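Protein DUF199/WhiA (Thermotoga maritima, PDB 3HYI) probably takes part in cell division and chromosome segregation as a DNA-binding protein that joins a degenerate LAGLIDADG homing-endonuclease domain to a helix-turn-helix domain. Local coordinates at residues E26-I36 / F99-L110. Numbering follows the deposited sequence.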
loop_
_atom_site.group_PDB
_atom_site.type_symbol
_atom_site.label_atom_id
_atom_site.label_comp_id
_atom_site.label_asym_id
_atom_site.label_seq_id
_atom_site.Cartn_x
_atom_site.Cartn_y
_atom_site.Cartn_z
ATOM N N GLU A 26 33.163 9.272 -9.954
ATOM C CA GLU A 26 32.475 10.227 -9.091
ATOM C C GLU A 26 31.157 9.656 -8.575
ATOM O O GLU A 26 30.820 9.809 -7.398
ATOM C CB GLU A 26 32.209 11.519 -9.864
ATOM C CG GLU A 26 33.459 12.357 -10.147
ATOM C CD GLU A 26 34.398 11.747 -11.184
ATOM O OE1 GLU A 26 33.918 11.115 -12.156
ATOM O OE2 GLU A 26 35.630 11.910 -11.023
ATOM N N GLU A 27 30.417 9.007 -9.470
ATOM C CA GLU A 27 29.161 8.349 -9.117
ATOM C C GLU A 27 29.392 7.119 -8.238
ATOM O O GLU A 27 28.583 6.817 -7.362
ATOM C CB GLU A 27 28.398 7.956 -10.381
ATOM C CG GLU A 27 27.788 9.135 -11.110
ATOM C CD GLU A 27 27.456 8.811 -12.550
ATOM O OE1 GLU A 27 26.393 8.204 -12.790
ATOM O OE2 GLU A 27 28.259 9.160 -13.444
ATOM N N VAL A 28 30.501 6.419 -8.474
ATOM C CA VAL A 28 30.894 5.273 -7.650
ATOM C C VAL A 28 31.224 5.715 -6.221
ATOM O O VAL A 28 30.790 5.084 -5.253
ATOM C CB VAL A 28 32.103 4.527 -8.267
ATOM C CG1 VAL A 28 32.680 3.502 -7.292
ATOM C CG2 VAL A 28 31.699 3.862 -9.577
ATOM N N ILE A 29 31.991 6.798 -6.094
ATOM C CA ILE A 29 32.337 7.353 -4.782
ATOM C C ILE A 29 31.104 7.961 -4.108
ATOM O O ILE A 29 30.959 7.877 -2.887
ATOM C CB ILE A 29 33.466 8.401 -4.886
ATOM C CG1 ILE A 29 34.800 7.713 -5.199
ATOM C CG2 ILE A 29 33.599 9.192 -3.596
ATOM C CD1 ILE A 29 35.885 8.663 -5.655
ATOM N N SER A 30 30.221 8.560 -4.905
ATOM C CA SER A 30 28.969 9.112 -4.391
ATOM C C SER A 30 28.088 8.010 -3.804
ATOM O O SER A 30 27.518 8.174 -2.722
ATOM C CB SER A 30 28.215 9.869 -5.489
ATOM O OG SER A 30 27.060 10.508 -4.974
ATOM N N GLU A 31 27.982 6.886 -4.508
ATOM C CA GLU A 31 27.224 5.741 -3.988
ATOM C C GLU A 31 27.876 5.141 -2.744
ATOM O O GLU A 31 27.176 4.737 -1.815
ATOM C CB GLU A 31 27.043 4.657 -5.051
ATOM C CG GLU A 31 26.245 3.455 -4.548
ATOM C CD GLU A 31 25.975 2.426 -5.615
ATOM O OE1 GLU A 31 25.497 1.331 -5.258
ATOM O OE2 GLU A 31 26.244 2.698 -6.803
ATOM N N LEU A 32 29.205 5.075 -2.734
ATOM C CA LEU A 32 29.949 4.607 -1.562
ATOM C C LEU A 32 29.689 5.513 -0.361
ATOM O O LEU A 32 29.495 5.030 0.752
ATOM C CB LEU A 32 31.449 4.549 -1.861
ATOM C CG LEU A 32 32.349 3.993 -0.750
ATOM C CD1 LEU A 32 32.020 2.531 -0.455
ATOM C CD2 LEU A 32 33.819 4.157 -1.119
ATOM N N LEU A 33 29.672 6.824 -0.594
ATOM C CA LEU A 33 29.363 7.794 0.456
ATOM C C LEU A 33 27.983 7.527 1.054
ATOM O O LEU A 33 27.788 7.686 2.259
ATOM C CB LEU A 33 29.435 9.227 -0.086
ATOM C CG LEU A 33 29.333 10.345 0.956
ATOM C CD1 LEU A 33 30.583 10.381 1.831
ATOM C CD2 LEU A 33 29.101 11.692 0.281
ATOM N N GLY A 34 27.038 7.117 0.207
ATOM C CA GLY A 34 25.715 6.690 0.656
ATOM C C GLY A 34 25.792 5.531 1.635
ATOM O O GLY A 34 25.140 5.549 2.676
ATOM N N PHE A 35 26.592 4.524 1.288
ATOM C CA PHE A 35 26.891 3.405 2.191
ATOM C C PHE A 35 27.550 3.900 3.478
ATOM O O PHE A 35 27.160 3.495 4.576
ATOM C CB PHE A 35 27.830 2.395 1.517
ATOM C CG PHE A 35 27.131 1.352 0.683
ATOM C CD1 PHE A 35 26.797 0.120 1.230
ATOM C CD2 PHE A 35 26.850 1.585 -0.657
ATOM C CE1 PHE A 35 26.166 -0.858 0.459
ATOM C CE2 PHE A 35 26.221 0.612 -1.435
ATOM C CZ PHE A 35 25.880 -0.611 -0.874
ATOM N N ILE A 36 28.551 4.769 3.330
ATOM C CA ILE A 36 29.292 5.317 4.471
ATOM C C ILE A 36 28.390 6.129 5.402
ATOM O O ILE A 36 28.407 5.923 6.615
ATOM C CB ILE A 36 30.471 6.209 4.015
ATOM C CG1 ILE A 36 31.553 5.370 3.331
ATOM C CG2 ILE A 36 31.078 6.954 5.205
ATOM C CD1 ILE A 36 32.694 6.192 2.765
ATOM N N PHE A 99 37.281 9.234 -0.788
ATOM C CA PHE A 99 35.896 8.869 -0.457
ATOM C C PHE A 99 35.062 10.073 -0.002
ATOM O O PHE A 99 33.872 10.160 -0.315
ATOM C CB PHE A 99 35.834 7.816 0.665
ATOM C CG PHE A 99 36.417 6.464 0.312
ATOM C CD1 PHE A 99 36.578 5.512 1.313
ATOM C CD2 PHE A 99 36.801 6.130 -0.987
ATOM C CE1 PHE A 99 37.104 4.258 1.035
ATOM C CE2 PHE A 99 37.331 4.873 -1.271
ATOM C CZ PHE A 99 37.481 3.939 -0.258
ATOM N N MET A 100 35.683 10.980 0.751
ATOM C CA MET A 100 34.971 12.095 1.387
ATOM C C MET A 100 34.988 13.403 0.587
ATOM O O MET A 100 34.429 14.404 1.037
ATOM C CB MET A 100 35.560 12.358 2.779
ATOM C CG MET A 100 35.549 11.153 3.718
ATOM S SD MET A 100 33.899 10.516 4.082
ATOM C CE MET A 100 33.686 9.320 2.778
ATOM N N VAL A 101 35.610 13.399 -0.591
ATOM C CA VAL A 101 35.760 14.620 -1.392
ATOM C C VAL A 101 34.514 14.952 -2.228
ATOM O O VAL A 101 34.324 16.103 -2.626
ATOM C CB VAL A 101 37.009 14.535 -2.308
ATOM C CG1 VAL A 101 37.182 15.809 -3.123
ATOM C CG2 VAL A 101 38.258 14.279 -1.477
ATOM N N ILE A 102 33.663 13.960 -2.484
ATOM C CA ILE A 102 32.477 14.156 -3.333
ATOM C C ILE A 102 31.357 14.933 -2.629
ATOM O O ILE A 102 31.093 14.731 -1.442
ATOM C CB ILE A 102 31.921 12.802 -3.880
ATOM C CG1 ILE A 102 32.284 12.623 -5.359
ATOM C CG2 ILE A 102 30.400 12.731 -3.765
ATOM C CD1 ILE A 102 33.757 12.391 -5.613
ATOM N N GLU A 103 30.720 15.832 -3.379
ATOM C CA GLU A 103 29.500 16.518 -2.945
ATOM C C GLU A 103 28.310 15.859 -3.652
ATOM O O GLU A 103 28.021 16.173 -4.808
ATOM C CB GLU A 103 29.575 18.017 -3.260
ATOM C CG GLU A 103 30.187 18.845 -2.132
ATOM C CD GLU A 103 30.644 20.225 -2.576
ATOM O OE1 GLU A 103 31.411 20.313 -3.560
ATOM O OE2 GLU A 103 30.254 21.222 -1.931
ATOM N N PRO A 104 27.611 14.945 -2.951
ATOM C CA PRO A 104 26.676 14.023 -3.599
ATOM C C PRO A 104 25.376 14.657 -4.091
ATOM O O PRO A 104 24.711 14.079 -4.944
ATOM C CB PRO A 104 26.378 13.004 -2.495
ATOM C CG PRO A 104 26.530 13.770 -1.242
ATOM C CD PRO A 104 27.636 14.755 -1.489
ATOM N N PHE A 105 25.023 15.826 -3.562
ATOM C CA PHE A 105 23.755 16.477 -3.899
ATOM C C PHE A 105 23.858 17.384 -5.110
ATOM O O PHE A 105 22.847 17.719 -5.710
ATOM C CB PHE A 105 23.244 17.295 -2.713
ATOM C CG PHE A 105 23.125 16.503 -1.451
ATOM C CD1 PHE A 105 22.062 15.632 -1.267
ATOM C CD2 PHE A 105 24.084 16.609 -0.457
ATOM C CE1 PHE A 105 21.951 14.888 -0.109
ATOM C CE2 PHE A 105 23.980 15.869 0.707
ATOM C CZ PHE A 105 22.911 15.006 0.883
ATOM N N PHE A 106 25.081 17.742 -5.491
ATOM C CA PHE A 106 25.322 18.826 -6.446
ATOM C C PHE A 106 24.808 18.596 -7.859
ATOM O O PHE A 106 24.887 19.477 -8.708
ATOM C CB PHE A 106 26.823 19.083 -6.547
ATOM C CG PHE A 106 27.166 20.518 -6.535
ATOM C CD1 PHE A 106 27.236 21.196 -5.333
ATOM C CD2 PHE A 106 27.381 21.210 -7.713
ATOM C CE1 PHE A 106 27.533 22.536 -5.297
ATOM C CE2 PHE A 106 27.681 22.553 -7.688
ATOM C CZ PHE A 106 27.758 23.218 -6.477
ATOM N N ASP A 107 24.271 17.415 -8.098
ATOM C CA ASP A 107 24.211 16.871 -9.426
ATOM C C ASP A 107 23.215 15.733 -9.356
ATOM O O ASP A 107 23.227 14.979 -8.387
ATOM C CB ASP A 107 25.607 16.344 -9.748
ATOM C CG ASP A 107 25.781 15.990 -11.183
ATOM O OD1 ASP A 107 25.897 16.925 -11.991
ATOM O OD2 ASP A 107 25.821 14.784 -11.502
ATOM N N VAL A 108 22.342 15.616 -10.352
ATOM C CA VAL A 108 21.322 14.563 -10.331
ATOM C C VAL A 108 21.931 13.170 -10.520
ATOM O O VAL A 108 21.441 12.195 -9.953
ATOM C CB VAL A 108 20.183 14.801 -11.364
ATOM C CG1 VAL A 108 20.729 14.946 -12.771
ATOM C CG2 VAL A 108 19.164 13.669 -11.299
ATOM N N ALA A 109 22.999 13.078 -11.304
ATOM C CA ALA A 109 23.715 11.814 -11.478
ATOM C C ALA A 109 24.383 11.386 -10.167
ATOM O O ALA A 109 24.238 10.246 -9.732
ATOM C CB ALA A 109 24.746 11.934 -12.592
ATOM N N LEU A 110 25.101 12.308 -9.536
ATOM C CA LEU A 110 25.736 12.038 -8.243
ATOM C C LEU A 110 24.694 11.714 -7.173
ATOM O O LEU A 110 24.884 10.803 -6.368
ATOM C CB LEU A 110 26.582 13.231 -7.788
ATOM C CG LEU A 110 27.765 13.614 -8.683
ATOM C CD1 LEU A 110 28.390 14.929 -8.217
ATOM C CD2 LEU A 110 28.810 12.501 -8.708
HETATM O O HOH W 1 24.294 8.162 -11.179
#
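Glu26 meets Leu110 at the start of the contact: the CD2 methyl of Leu110 rests against Glu26 CB at 3.7 Å and beside the carbonyl group of Glu26. One residue on, Glu27 lies next to Ala109, and a water bridges the two, donating to Glu27 OE1 and to Ala109 O; Glu27 OE2 is hydrogen-bonded to Ser24 OG. Ile29 turns its CG2 branch to the incoming chain, where it lies against Phe99 O and 3.8 Å from Ile102 CD1.

Ser30 makes the direct polar link. Its OG, set anti to the backbone N (chi1 -175°), donates to Leu110 O at 2.6 Å, approaching from above the carbonyl plane, 39° out of it. The bond ties helix 25-39 to the first turn of helix 108-122, at whose N-cap Asp107 OD2 accepts a hydrogen bond from Leu110 N. Pro104 CB packs beside the same hydroxyl.

Leu32 lays CD2 over the middle of the Phe99 ring, 3.5 Å from its centroid and 9° off the normal, a clean CH-pi contact. Leu33 splits its two methyls: CD1 meets Met100 CE, while CD2 lies 3.6 Å from Pro104 CG, so they reach residues on either side of Ile102 in sequence. At the far end Ile36 CD1 meets Met100 CE tip to tip; bends at chi2 and chi3 bring that methyl back toward the helix although Met100 CB points away from it.

Residues 99-104 thus run along helix 25-39, and the chain then turns at 103-106 into helix 108-122. Further contacts between these helices, Ser30 on Phe114, Phe35 on Ser121 and a Glu31-Arg116 salt bridge, are consistent with the helix pairing of the LAGLIDADG fold, which WhiA keeps in degenerate form.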